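Local coordinates for protein terminal uridylyltransferase 1 (Trypanosoma brucei, PDB 5HZD) that adds uridines to the 3' ends of guide RNAs, ribosomal RNAs and some mRNAs during mitochondrial RNA editing, at residues Glu28-Leu33 / Gly480-Leu485; Ala20-His25 / Arg460-Ile465; Phe201-Pro206 / Val231-Thr236. All blocks are in the same frame, centred on the assembly; numbering follows the deposited sequence. Where two conformers were deposited one is given.

Overall arrangement
Interactions 1 and 2 form one cluster at one end of the elongated chain, their centres about 10 Å apart. Both use helix 19-30 of the zinc finger, and their segments alternate along the chain, so residues near the N terminus dock twice onto residues more than 430 positions later: the loop 460-465 and the start of helix 481-497. The cluster illustrates how a small metal-bound module can join distant parts of a sequence, and the zinc finger is required for proper folding of the catalytic domain. Interaction 3 lies on the other side of the chain's centre, about 70 Å away between centres. It belongs to a separate four-stranded antiparallel sheet, inserted in sequence between the partners of the other two.

Interaction 1 of 3, residues Glu28-Leu33 / Gly480-Leu485; sequences EHHADL and GVTKSL. With ZN (zinc ion), chain B.
Thr482 meets His30 and Leu33 of the zinc finger from the first turn of helix 481-497. The helix is introduced by Gly480 at its N-cap position, whose O accepts from Ser484 N at 2.8 Å. Val481 comes next and packs against Leu22, Leu23 and Ala26 of helix 19-30. Thr482 then makes the central contact: its methyl CG2 lies 3.8 Å from His30 CB and 4.0 Å from His30 CD2, approaching the imidazole obliquely. With chi1 at 62°, Thr482 lays that methyl toward the histidine and leaves OG1 to hydrogen bond with Asp9 OD1. One residue thus divides its two branches between an apolar and a polar neighbour, both in the zinc finger. The ring it touches is fixed by the metal, since His30 NE2 binds zinc at 2.2 Å beside His25, Cys8 and Cys11, and the His25 ring meets it with planes about 75° apart. In one of the two conformers of Leu33, CD1 comes within 4.1 Å of Thr482 OG1, so this touch is less certain.

The CB of Lys483 points away from segment 28-33, and its NZ hydrogen bonds to Asn331 O, while its backbone N makes a weak hydrogen bond to Asp9 OD2. The Asp9 carboxylate therefore meets both Thr482 and Lys483 at the N-terminal end of a helix, where the helix dipole would probably favour its negative charge. Ser484 turns OG back to Val481 O at 2.7 Å, an acceptor it shares with Leu485 N. Leu485 completes the segment against Ala26. Helix 481-497 thus starts alongside helix 19-30, with Val481 against its middle and Thr482 near its C-terminal end. The loop of Asp9 and Ala10 packs against both, Asp9 on Val481 and Ala10 on His30, and Ser484 rests on Glu462.

Interaction 2 of 3, residues Ala20-His25 / Arg460-Ile465; sequences AALLAH and RYELCI. With ZN (zinc ion), chain B.
Leu22 and Glu462 reach each other through extended first torsions: in Leu22, CG stands opposite the backbone N (chi1 -180°), and Glu462 does nearly the same before bending at chi2, 68°. The two side chains run antiparallel alongside one another, bringing the methyl CD2 of Leu22 to 3.8 Å from Glu462 OE1. The other carboxylate oxygen, Glu462 OE2, lies 4.5 Å from Leu23 CD2, at the margin of contact. Leu22 and Leu23 are successive residues of helix 19-30, so the carboxylate is set against two neighbouring leucines.

Three residues beyond Leu22 is His25, whose NE2 binds the zinc ion at 2.1 Å together with Cys8, Cys11 and His30. This is the atypical C2H2 finger, a compact unit around one metal. Leu22 is a buried residue of the finger that packs on Phe16 and Val481, and its methyl also reaches Glu462 of the loop 460-465. That loop runs on into Ile465, the first residue of the proposed nucleotide recognition motif, whose side chain packs on helix 336-349 instead.

What anchors the carboxylate is the hydrogen bond between Glu462 OE2 and His19 NE2, one residue ahead of the segment. The chemistry therefore pairs a polar link at His19 with van der Waals packing against leucine methyls; this setting would probably also favour a protonated His19.

Interaction 3 of 3, residues Phe201-Pro206 / Val231-Thr236; sequences FILNGP and VWWNRT
Leu203 places both its methyls against the benzene-ring end of Trp233: CD2 lies 4.0 Å and CD1 4.1 Å from Trp233 CZ3. The side chains cross at about a right angle, and CD2 approaches the indole at its edge, near the ring plane. Trp233 chi1, -70°, keeps CG beside its own backbone N, and the long ring bridges the distance to Leu203. Further along, Pro206 CB packs 3.7 Å from Thr236 O, an apolar carbon against a backbone carbonyl.

Strands 198-203 and 228-233 are not hydrogen bonded to each other, because strand 239-244 runs between them, antiparallel to both. With helix 209-223 they make a beta-alpha-beta crossover, and strand 239-244, helix 247-254 and strand 267-271 extend it to the beta-alpha-beta-beta-alpha-beta topology of a ferredoxin-like fold.

The indole is held by that first helix, which supplies Glu216 OE2 as the hydrogen-bond partner of Trp233 NE1 and also touches the Trp233 side chain with Arg212 and Leu215. Leu203 also rests on Leu265 and on Thr267 of strand 267-271. Asp238 ties down the turn before strand 239-244, its OD1 hydrogen bonding to Thr236 OG1 and to Asn234 ND2.

Interaction 1 of 3, residues Glu28-Leu33 / Gly480-Leu485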
ATOM      1  N   GLU A  28      -0.815 -36.600   8.493  1.00 26.44           N
ATOM      2  CA  GLU A  28      -0.114 -37.788   8.986  1.00 29.56           C
ATOM      3  C   GLU A  28       1.425 -37.702   8.942  1.00 29.19           C
ATOM      4  O   GLU A  28       2.112 -38.202   9.837  1.00 35.19           O
ATOM      5  CB  GLU A  28      -0.626 -39.041   8.261  1.00 36.64           C
ATOM      6  CG  GLU A  28      -2.137 -39.264   8.469  1.00 45.34           C
ATOM      7  CD  GLU A  28      -2.700 -40.408   7.629  1.00 53.89           C
ATOM      8  OE1 GLU A  28      -3.835 -40.850   7.915  1.00 55.41           O
ATOM      9  OE2 GLU A  28      -2.016 -40.859   6.678  1.00 55.95           O
ATOM     10  N   HIS A  29       1.971 -37.077   7.912  1.00 24.72           N
ATOM     11  CA  HIS A  29       3.420 -37.020   7.759  1.00 30.45           C
ATOM     12  C   HIS A  29       4.023 -35.661   8.095  1.00 28.76           C
ATOM     13  O   HIS A  29       5.232 -35.549   8.338  1.00 27.41           O
ATOM     14  CB  HIS A  29       3.835 -37.455   6.347  1.00 36.19           C
ATOM     15  CG  HIS A  29       3.717 -38.930   6.115  1.00 43.77           C
ATOM     16  ND1 HIS A  29       2.502 -39.572   6.016  1.00 47.81           N
ATOM     17  CD2 HIS A  29       4.662 -39.888   5.971  1.00 47.85           C
ATOM     18  CE1 HIS A  29       2.703 -40.865   5.825  1.00 48.13           C
ATOM     19  NE2 HIS A  29       4.004 -41.082   5.790  1.00 49.67           N
ATOM     20  N   HIS A  30       3.198 -34.621   8.113  1.00 26.18           N
ATOM     21  CA  HIS A  30       3.736 -33.278   8.299  1.00 20.40           C
ATOM     22  C   HIS A  30       3.069 -32.510   9.405  1.00 21.30           C
ATOM     23  O   HIS A  30       3.007 -31.279   9.361  1.00 22.08           O
ATOM     24  CB  HIS A  30       3.680 -32.482   7.003  1.00 19.83           C
ATOM     25  CG  HIS A  30       4.522 -33.084   5.934  1.00 23.61           C
ATOM     26  ND1 HIS A  30       5.871 -33.306   6.110  1.00 24.24           N
ATOM     27  CD2 HIS A  30       4.209 -33.583   4.715  1.00 27.96           C
ATOM     28  CE1 HIS A  30       6.364 -33.884   5.032  1.00 31.70           C
ATOM     29  NE2 HIS A  30       5.375 -34.078   4.181  1.00 20.85           N
ATOM     30  N   ALA A  31       2.611 -33.229  10.423  1.00 22.98           N
ATOM     31  CA  ALA A  31       1.941 -32.531  11.518  1.00 26.47           C
ATOM     32  C   ALA A  31       2.882 -31.526  12.184  1.00 26.83           C
ATOM     33  O   ALA A  31       2.422 -30.509  12.691  1.00 27.90           O
ATOM     34  CB  ALA A  31       1.372 -33.498  12.524  1.00 28.64           C
ATOM     35  N   ASP A  32       4.191 -31.770  12.134  1.00 27.67           N
ATOM     36  CA  ASP A  32       5.156 -30.774  12.643  1.00 28.81           C
ATOM     37  C   ASP A  32       5.071 -29.415  11.948  1.00 29.49           C
ATOM     38  O   ASP A  32       5.457 -28.382  12.510  1.00 29.71           O
ATOM     39  CB  ASP A  32       6.597 -31.298  12.552  1.00 30.00           C
ATOM     40  CG  ASP A  32       7.068 -31.465  11.118  1.00 34.66           C
ATOM     41  OD1 ASP A  32       6.515 -32.346  10.413  1.00 28.91           O
ATOM     42  OD2 ASP A  32       7.986 -30.721  10.696  1.00 41.48           O
ATOM     43  N   LEU A  33       4.561 -29.398  10.719  1.00 23.77           N
ATOM     44  CA  LEU A  33       4.489 -28.170   9.955  0.62 23.80           C
ATOM     45  C   LEU A  33       3.171 -27.441  10.191  1.00 23.68           C
ATOM     46  O   LEU A  33       3.053 -26.250   9.919  1.00 26.09           O
ATOM     47  CB  LEU A  33       4.668 -28.477   8.465  0.62 24.35           C
ATOM     48  CG  LEU A  33       6.058 -29.029   8.144  0.62 25.86           C
ATOM     49  CD1 LEU A  33       6.171 -29.273   6.659  0.62 24.85           C
ATOM     50  CD2 LEU A  33       7.118 -28.021   8.607  0.62 28.70           C
ATOM     51  N   GLY A 480       1.367 -24.383  -1.209  1.00 15.70           N
ATOM     52  CA  GLY A 480       1.091 -25.799  -1.343  1.00 15.49           C
ATOM     53  C   GLY A 480       0.299 -26.337  -0.159  1.00 15.56           C
ATOM     54  O   GLY A 480      -0.113 -25.571   0.710  1.00 16.68           O
ATOM     55  N   VAL A 481       0.099 -27.643  -0.098  1.00 16.11           N
ATOM     56  CA  VAL A 481      -0.855 -28.202   0.862  1.00 16.21           C
ATOM     57  C   VAL A 481      -0.507 -27.931   2.333  1.00 16.80           C
ATOM     58  O   VAL A 481      -1.389 -27.505   3.097  1.00 17.09           O
ATOM     59  CB  VAL A 481      -1.137 -29.698   0.618  1.00 16.88           C
ATOM     60  CG1 VAL A 481       0.098 -30.572   0.842  1.00 17.52           C
ATOM     61  CG2 VAL A 481      -2.328 -30.164   1.488  1.00 19.33           C
ATOM     62  N   THR A 482       0.735 -28.167   2.745  1.00 16.50           N
ATOM     63  CA  THR A 482       1.067 -27.907   4.150  1.00 18.94           C
ATOM     64  C   THR A 482       0.979 -26.421   4.451  1.00 19.48           C
ATOM     65  O   THR A 482       0.450 -26.028   5.502  1.00 17.94           O
ATOM     66  CB  THR A 482       2.438 -28.519   4.592  1.00 17.13           C
ATOM     67  OG1 THR A 482       3.502 -27.939   3.823  1.00 21.77           O
ATOM     68  CG2 THR A 482       2.408 -29.991   4.391  1.00 18.32           C
ATOM     69  N   LYS A 483       1.432 -25.568   3.535  1.00 15.50           N
ATOM     70  CA  LYS A 483       1.300 -24.143   3.786  1.00 14.90           C
ATOM     71  C   LYS A 483      -0.189 -23.781   3.900  1.00 17.20           C
ATOM     72  O   LYS A 483      -0.569 -22.924   4.706  1.00 17.10           O
ATOM     73  CB  LYS A 483       1.985 -23.317   2.681  1.00 20.60           C
ATOM     74  CG  LYS A 483       3.502 -23.301   2.764  1.00 26.64           C
ATOM     75  CD  LYS A 483       4.095 -22.146   1.954  1.00 28.88           C
ATOM     76  CE  LYS A 483       5.614 -22.183   2.017  1.00 40.68           C
ATOM     77  NZ  LYS A 483       6.216 -21.073   1.225  1.00 47.91           N
ATOM     78  N   SER A 484      -1.037 -24.430   3.103  1.00 14.82           N
ATOM     79  CA  SER A 484      -2.466 -24.061   3.081  1.00 17.13           C
ATOM     80  C   SER A 484      -3.101 -24.415   4.421  1.00 19.13           C
ATOM     81  O   SER A 484      -3.998 -23.712   4.894  1.00 14.61           O
ATOM     82  CB  SER A 484      -3.239 -24.748   1.931  1.00 14.99           C
ATOM     83  OG  SER A 484      -3.475 -26.124   2.195  1.00 15.46           O
ATOM     84  N   LEU A 485      -2.611 -25.477   5.049  1.00 15.48           N
ATOM     85  CA  LEU A 485      -3.202 -25.900   6.314  1.00 15.17           C
ATOM     86  C   LEU A 485      -2.708 -24.984   7.440  1.00 15.00           C
ATOM     87  O   LEU A 485      -3.417 -24.799   8.438  1.00 16.77           O
ATOM     88  CB  LEU A 485      -2.900 -27.370   6.590  1.00 16.74           C
ATOM     89  CG  LEU A 485      -3.618 -28.281   5.564  1.00 18.45           C
ATOM     90  CD1 LEU A 485      -3.424 -29.752   5.911  1.00 18.11           C
ATOM     91  CD2 LEU A 485      -5.121 -27.926   5.451  1.00 19.39           C
TER
HETATM   92 ZN    ZN B 701       4.859 -34.822   2.124  1.00 23.46          ZN

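Interaction 2 of 3, residues Ala20-His25 / Arg460-Ile465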
ATOM      1  N   ALA A  20      -8.294 -35.866  -1.034  1.00 26.83           N
ATOM      2  CA  ALA A  20      -8.429 -36.446   0.299  1.00 29.12           C
ATOM      3  C   ALA A  20      -7.124 -37.099   0.732  1.00 28.55           C
ATOM      4  O   ALA A  20      -6.680 -36.943   1.871  1.00 26.69           O
ATOM      5  CB  ALA A  20      -9.556 -37.471   0.311  1.00 27.20           C
ATOM      6  N   ALA A  21      -6.497 -37.816  -0.190  1.00 28.30           N
ATOM      7  CA  ALA A  21      -5.263 -38.527   0.121  1.00 24.45           C
ATOM      8  C   ALA A  21      -4.128 -37.528   0.377  1.00 24.54           C
ATOM      9  O   ALA A  21      -3.262 -37.758   1.234  1.00 24.41           O
ATOM     10  CB  ALA A  21      -4.896 -39.465  -1.011  1.00 26.86           C
ATOM     11  N   LEU A  22      -4.127 -36.432  -0.377  1.00 22.25           N
ATOM     12  CA  LEU A  22      -3.129 -35.388  -0.183  1.00 19.63           C
ATOM     13  C   LEU A  22      -3.273 -34.760   1.200  1.00 22.08           C
ATOM     14  O   LEU A  22      -2.287 -34.595   1.916  1.00 20.90           O
ATOM     15  CB  LEU A  22      -3.256 -34.301  -1.253  1.00 21.98           C
ATOM     16  CG  LEU A  22      -2.245 -33.162  -1.127  1.00 19.95           C
ATOM     17  CD1 LEU A  22      -0.858 -33.654  -1.509  1.00 23.55           C
ATOM     18  CD2 LEU A  22      -2.663 -31.951  -1.969  1.00 23.03           C
ATOM     19  N   LEU A  23      -4.503 -34.434   1.583  1.00 20.68           N
ATOM     20  CA  LEU A  23      -4.740 -33.765   2.868  1.00 22.37           C
ATOM     21  C   LEU A  23      -4.388 -34.704   4.016  1.00 24.37           C
ATOM     22  O   LEU A  23      -3.755 -34.293   4.999  1.00 24.25           O
ATOM     23  CB  LEU A  23      -6.203 -33.346   3.003  1.00 23.71           C
ATOM     24  CG  LEU A  23      -6.702 -32.128   2.241  1.00 27.21           C
ATOM     25  CD1 LEU A  23      -8.180 -31.950   2.512  1.00 28.25           C
ATOM     26  CD2 LEU A  23      -5.933 -30.881   2.652  1.00 24.60           C
ATOM     27  N   ALA A  24      -4.812 -35.962   3.903  1.00 26.70           N
ATOM     28  CA  ALA A  24      -4.462 -36.969   4.903  1.00 25.40           C
ATOM     29  C   ALA A  24      -2.959 -37.131   5.024  1.00 26.81           C
ATOM     30  O   ALA A  24      -2.437 -37.267   6.127  1.00 26.40           O
ATOM     31  CB  ALA A  24      -5.103 -38.288   4.589  1.00 25.66           C
ATOM     32  N   HIS A  25      -2.253 -37.097   3.898  1.00 24.97           N
ATOM     33  CA  HIS A  25      -0.804 -37.211   3.942  1.00 27.51           C
ATOM     34  C   HIS A  25      -0.203 -36.030   4.705  1.00 26.96           C
ATOM     35  O   HIS A  25       0.732 -36.191   5.497  1.00 24.62           O
ATOM     36  CB  HIS A  25      -0.226 -37.247   2.528  1.00 24.49           C
ATOM     37  CG  HIS A  25       1.249 -36.997   2.483  1.00 21.43           C
ATOM     38  ND1 HIS A  25       2.174 -37.994   2.718  1.00 22.68           N
ATOM     39  CD2 HIS A  25       1.952 -35.866   2.263  1.00 24.92           C
ATOM     40  CE1 HIS A  25       3.389 -37.487   2.611  1.00 22.29           C
ATOM     41  NE2 HIS A  25       3.279 -36.196   2.367  1.00 21.46           N
ATOM     42  N   ARG A 460       0.720 -23.376  -7.559  1.00 17.66           N
ATOM     43  CA  ARG A 460      -0.218 -24.137  -6.729  1.00 15.16           C
ATOM     44  C   ARG A 460      -1.603 -23.516  -6.863  1.00 14.78           C
ATOM     45  O   ARG A 460      -1.735 -22.294  -7.058  1.00 15.63           O
ATOM     46  CB  ARG A 460       0.182 -24.061  -5.256  1.00 14.97           C
ATOM     47  CG  ARG A 460       1.507 -24.750  -4.944  1.00 15.41           C
ATOM     48  CD  ARG A 460       1.411 -26.226  -5.223  1.00 16.07           C
ATOM     49  NE  ARG A 460       2.563 -26.956  -4.696  1.00 17.20           N
ATOM     50  CZ  ARG A 460       2.770 -28.248  -4.837  1.00 18.35           C
ATOM     51  NH1 ARG A 460       1.895 -29.030  -5.494  1.00 20.32           N
ATOM     52  NH2 ARG A 460       3.856 -28.777  -4.316  1.00 22.13           N
ATOM     53  N   TYR A 461      -2.617 -24.382  -6.799  1.00 15.26           N
ATOM     54  CA  TYR A 461      -4.014 -23.959  -6.878  1.00 14.77           C
ATOM     55  C   TYR A 461      -4.785 -24.560  -5.714  1.00 16.26           C
ATOM     56  O   TYR A 461      -5.947 -24.954  -5.847  1.00 18.90           O
ATOM     57  CB  TYR A 461      -4.642 -24.416  -8.204  1.00 15.16           C
ATOM     58  CG  TYR A 461      -4.025 -23.788  -9.441  1.00 15.22           C
ATOM     59  CD1 TYR A 461      -3.900 -22.414  -9.554  1.00 14.74           C
ATOM     60  CD2 TYR A 461      -3.587 -24.576 -10.502  1.00 16.13           C
ATOM     61  CE1 TYR A 461      -3.347 -21.827 -10.682  1.00 17.31           C
ATOM     62  CE2 TYR A 461      -3.020 -23.998 -11.639  1.00 17.63           C
ATOM     63  CZ  TYR A 461      -2.923 -22.623 -11.724  1.00 18.10           C
ATOM     64  OH  TYR A 461      -2.363 -22.040 -12.847  1.00 20.55           O
ATOM     65  N   GLU A 462      -4.128 -24.645  -4.558  1.00 14.68           N
ATOM     66  CA  GLU A 462      -4.772 -25.116  -3.346  1.00 14.68           C
ATOM     67  C   GLU A 462      -5.701 -24.063  -2.788  1.00 14.17           C
ATOM     68  O   GLU A 462      -6.896 -24.327  -2.546  1.00 15.19           O
ATOM     69  CB  GLU A 462      -3.702 -25.429  -2.303  1.00 16.98           C
ATOM     70  CG  GLU A 462      -4.191 -26.246  -1.144  1.00 21.55           C
ATOM     71  CD  GLU A 462      -4.576 -27.684  -1.488  1.00 19.89           C
ATOM     72  OE1 GLU A 462      -3.918 -28.367  -2.325  1.00 23.52           O
ATOM     73  OE2 GLU A 462      -5.567 -28.142  -0.886  1.00 24.82           O
ATOM     74  N   LEU A 463      -5.143 -22.884  -2.545  1.00 13.99           N
ATOM     75  CA  LEU A 463      -5.945 -21.735  -2.152  1.00 13.29           C
ATOM     76  C   LEU A 463      -5.895 -20.747  -3.293  1.00 16.05           C
ATOM     77  O   LEU A 463      -4.798 -20.294  -3.673  1.00 14.91           O
ATOM     78  CB  LEU A 463      -5.352 -21.073  -0.907  1.00 13.02           C
ATOM     79  CG  LEU A 463      -5.075 -21.957   0.307  1.00 15.73           C
ATOM     80  CD1 LEU A 463      -4.691 -21.053   1.481  1.00 15.50           C
ATOM     81  CD2 LEU A 463      -6.308 -22.781   0.646  1.00 14.81           C
ATOM     82  N   CYS A 464      -7.048 -20.406  -3.862  1.00 13.02           N
ATOM     83  CA  CYS A 464      -7.047 -19.585  -5.068  1.00 12.93           C
ATOM     84  C   CYS A 464      -7.692 -18.228  -4.880  1.00 12.54           C
ATOM     85  O   CYS A 464      -8.848 -18.138  -4.439  1.00 13.53           O
ATOM     86  CB  CYS A 464      -7.789 -20.315  -6.192  1.00 13.33           C
ATOM     87  SG  CYS A 464      -6.923 -21.808  -6.719  1.00 15.67           S
ATOM     88  N   ILE A 465      -6.956 -17.174  -5.241  1.00 12.30           N
ATOM     89  CA  ILE A 465      -7.476 -15.808  -5.219  1.00 11.99           C
ATOM     90  C   ILE A 465      -7.082 -15.220  -6.574  1.00 12.79           C
ATOM     91  O   ILE A 465      -5.885 -15.176  -6.917  1.00 15.41           O
ATOM     92  CB  ILE A 465      -6.822 -14.986  -4.098  1.00 12.51           C
ATOM     93  CG1 ILE A 465      -7.146 -15.607  -2.739  1.00 11.65           C
ATOM     94  CG2 ILE A 465      -7.335 -13.564  -4.150  1.00 14.17           C
ATOM     95  CD1 ILE A 465      -6.502 -14.819  -1.575  1.00 13.76           C
TER
HETATM   96 ZN    ZN B 701       4.859 -34.822   2.124  1.00 23.46          ZN

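Interaction 3 of 3, residues Phe201-Pro206 / Val231-Thr236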
ATOM      1  N   PHE A 201      22.190  28.267  -1.285  1.00 18.63           N
ATOM      2  CA  PHE A 201      23.046  27.961  -2.415  1.00 18.66           C
ATOM      3  C   PHE A 201      24.498  28.224  -2.026  1.00 20.80           C
ATOM      4  O   PHE A 201      24.833  29.346  -1.658  1.00 22.27           O
ATOM      5  CB  PHE A 201      22.671  28.864  -3.583  1.00 20.54           C
ATOM      6  CG  PHE A 201      21.285  28.634  -4.110  1.00 18.43           C
ATOM      7  CD1 PHE A 201      20.187  29.274  -3.535  1.00 18.83           C
ATOM      8  CD2 PHE A 201      21.080  27.801  -5.211  1.00 20.31           C
ATOM      9  CE1 PHE A 201      18.910  29.051  -4.030  1.00 19.03           C
ATOM     10  CE2 PHE A 201      19.810  27.591  -5.719  1.00 19.90           C
ATOM     11  CZ  PHE A 201      18.718  28.212  -5.126  1.00 20.85           C
ATOM     12  N   ILE A 202      25.379  27.220  -2.135  1.00 20.66           N
ATOM     13  CA  ILE A 202      26.808  27.448  -1.947  1.00 19.62           C
ATOM     14  C   ILE A 202      27.454  27.566  -3.319  1.00 20.84           C
ATOM     15  O   ILE A 202      27.279  26.672  -4.154  1.00 21.21           O
ATOM     16  CB  ILE A 202      27.476  26.271  -1.203  1.00 23.08           C
ATOM     17  CG1 ILE A 202      26.791  26.061   0.150  1.00 29.65           C
ATOM     18  CG2 ILE A 202      28.963  26.487  -1.058  1.00 24.46           C
ATOM     19  CD1 ILE A 202      26.706  27.284   0.952  1.00 38.66           C
ATOM     20  N   LEU A 203      28.173  28.653  -3.544  1.00 20.91           N
ATOM     21  CA  LEU A 203      28.821  28.884  -4.831  1.00 20.69           C
ATOM     22  C   LEU A 203      30.282  28.506  -4.763  1.00 23.93           C
ATOM     23  O   LEU A 203      30.908  28.597  -3.699  1.00 26.24           O
ATOM     24  CB  LEU A 203      28.708  30.369  -5.226  1.00 21.19           C
ATOM     25  CG  LEU A 203      27.329  30.856  -5.691  1.00 22.07           C
ATOM     26  CD1 LEU A 203      26.286  30.876  -4.555  1.00 30.09           C
ATOM     27  CD2 LEU A 203      27.484  32.234  -6.317  1.00 22.25           C
ATOM     28  N   ASN A 204      30.860  28.131  -5.905  1.00 21.34           N
ATOM     29  CA  ASN A 204      32.274  27.763  -5.929  1.00 22.42           C
ATOM     30  C   ASN A 204      33.271  28.924  -6.022  1.00 22.95           C
ATOM     31  O   ASN A 204      34.483  28.723  -6.145  1.00 26.65           O
ATOM     32  CB  ASN A 204      32.529  26.703  -7.021  1.00 24.39           C
ATOM     33  CG  ASN A 204      32.379  27.272  -8.403  1.00 28.32           C
ATOM     34  OD1 ASN A 204      31.847  28.373  -8.566  1.00 23.97           O
ATOM     35  ND2 ASN A 204      32.839  26.542  -9.408  1.00 26.66           N
ATOM     36  N   GLY A 205      32.766  30.157  -5.964  1.00 22.63           N
ATOM     37  CA  GLY A 205      33.600  31.336  -5.943  1.00 23.40           C
ATOM     38  C   GLY A 205      32.678  32.495  -5.638  1.00 23.48           C
ATOM     39  O   GLY A 205      31.485  32.293  -5.479  1.00 23.24           O
ATOM     40  N   PRO A 206      33.229  33.698  -5.547  1.00 25.57           N
ATOM     41  CA  PRO A 206      32.417  34.879  -5.237  1.00 30.13           C
ATOM     42  C   PRO A 206      31.607  35.320  -6.459  1.00 25.67           C
ATOM     43  O   PRO A 206      32.126  35.297  -7.582  1.00 31.87           O
ATOM     44  CB  PRO A 206      33.469  35.929  -4.869  1.00 34.41           C
ATOM     45  CG  PRO A 206      34.708  35.492  -5.568  1.00 37.32           C
ATOM     46  CD  PRO A 206      34.666  33.993  -5.587  1.00 31.21           C
ATOM     47  N   VAL A 231      15.566  36.911   0.491  1.00 25.42           N
ATOM     48  CA  VAL A 231      16.798  36.404  -0.089  1.00 26.57           C
ATOM     49  C   VAL A 231      17.940  37.205   0.515  1.00 27.31           C
ATOM     50  O   VAL A 231      17.832  38.437   0.618  1.00 31.24           O
ATOM     51  CB  VAL A 231      16.810  36.623  -1.600  1.00 34.99           C
ATOM     52  CG1 VAL A 231      18.194  36.407  -2.141  1.00 39.03           C
ATOM     53  CG2 VAL A 231      15.824  35.684  -2.273  1.00 38.58           C
ATOM     54  N   TRP A 232      19.016  36.533   0.933  1.00 25.67           N
ATOM     55  CA  TRP A 232      20.174  37.245   1.475  1.00 27.69           C
ATOM     56  C   TRP A 232      21.529  36.571   1.203  1.00 29.08           C
ATOM     57  O   TRP A 232      21.608  35.355   1.040  1.00 29.24           O
ATOM     58  CB  TRP A 232      19.978  37.530   2.965  1.00 32.35           C
ATOM     59  CG  TRP A 232      19.955  36.331   3.892  1.00 32.58           C
ATOM     60  CD1 TRP A 232      20.953  35.956   4.746  1.00 33.80           C
ATOM     61  CD2 TRP A 232      18.868  35.401   4.114  1.00 29.10           C
ATOM     62  NE1 TRP A 232      20.571  34.852   5.468  1.00 29.79           N
ATOM     63  CE2 TRP A 232      19.298  34.488   5.104  1.00 29.91           C
ATOM     64  CE3 TRP A 232      17.579  35.251   3.573  1.00 28.00           C
ATOM     65  CZ2 TRP A 232      18.498  33.429   5.552  1.00 33.81           C
ATOM     66  CZ3 TRP A 232      16.780  34.189   4.017  1.00 32.28           C
ATOM     67  CH2 TRP A 232      17.246  33.291   4.999  1.00 31.87           C
ATOM     68  N   TRP A 233      22.588  37.370   1.145  1.00 27.58           N
ATOM     69  CA  TRP A 233      23.916  36.864   0.806  1.00 25.43           C
ATOM     70  C   TRP A 233      24.901  36.988   1.958  1.00 31.02           C
ATOM     71  O   TRP A 233      24.794  37.897   2.786  1.00 33.16           O
ATOM     72  CB  TRP A 233      24.479  37.634  -0.387  1.00 25.51           C
ATOM     73  CG  TRP A 233      23.800  37.346  -1.672  1.00 24.78           C
ATOM     74  CD1 TRP A 233      22.624  37.877  -2.127  1.00 25.00           C
ATOM     75  CD2 TRP A 233      24.255  36.446  -2.686  1.00 24.28           C
ATOM     76  NE1 TRP A 233      22.307  37.343  -3.357  1.00 26.53           N
ATOM     77  CE2 TRP A 233      23.301  36.471  -3.727  1.00 26.01           C
ATOM     78  CE3 TRP A 233      25.367  35.608  -2.805  1.00 26.33           C
ATOM     79  CZ2 TRP A 233      23.438  35.703  -4.888  1.00 24.29           C
ATOM     80  CZ3 TRP A 233      25.506  34.846  -3.958  1.00 24.68           C
ATOM     81  CH2 TRP A 233      24.540  34.891  -4.979  1.00 22.76           C
ATOM     82  N   ASN A 234      25.882  36.089   2.003  1.00 30.25           N
ATOM     83  CA  ASN A 234      26.943  36.234   2.994  1.00 30.95           C
ATOM     84  C   ASN A 234      27.995  37.273   2.602  1.00 34.60           C
ATOM     85  O   ASN A 234      27.956  37.841   1.503  1.00 36.94           O
ATOM     86  CB  ASN A 234      27.558  34.888   3.387  1.00 34.68           C
ATOM     87  CG  ASN A 234      28.417  34.287   2.290  1.00 32.71           C
ATOM     88  OD1 ASN A 234      28.421  34.761   1.160  1.00 29.40           O
ATOM     89  ND2 ASN A 234      29.174  33.254   2.637  1.00 30.41           N
ATOM     90  N   ARG A 235      28.944  37.517   3.497  1.00 34.50           N
ATOM     91  CA  ARG A 235      29.811  38.689   3.371  1.00 35.11           C
ATOM     92  C   ARG A 235      30.727  38.503   2.167  1.00 36.11           C
ATOM     93  O   ARG A 235      31.134  39.467   1.529  1.00 40.07           O
ATOM     94  CB  ARG A 235      30.651  38.919   4.651  1.00 38.61           C
ATOM     95  CG  ARG A 235      29.892  39.071   6.021  1.00 58.89           C
ATOM     96  CD  ARG A 235      28.352  38.957   5.938  1.00 58.00           C
ATOM     97  NE  ARG A 235      27.736  37.920   6.782  1.00 54.60           N
ATOM     98  CZ  ARG A 235      28.075  36.627   6.820  1.00 49.11           C
ATOM     99  NH1 ARG A 235      29.065  36.143   6.083  1.00 42.09           N
ATOM    100  NH2 ARG A 235      27.418  35.806   7.626  1.00 51.88           N
ATOM    101  N   THR A 236      31.030  37.242   1.855  1.00 35.68           N
ATOM    102  CA  THR A 236      31.956  36.906   0.775  1.00 30.52           C
ATOM    103  C   THR A 236      31.262  36.645  -0.574  1.00 33.53           C
ATOM    104  O   THR A 236      31.931  36.308  -1.564  1.00 32.69           O
ATOM    105  CB  THR A 236      32.811  35.679   1.145  1.00 33.38           C
ATOM    106  OG1 THR A 236      31.999  34.716   1.823  1.00 35.30           O
ATOM    107  CG2 THR A 236      33.951  36.085   2.058  1.00 38.67           C
TER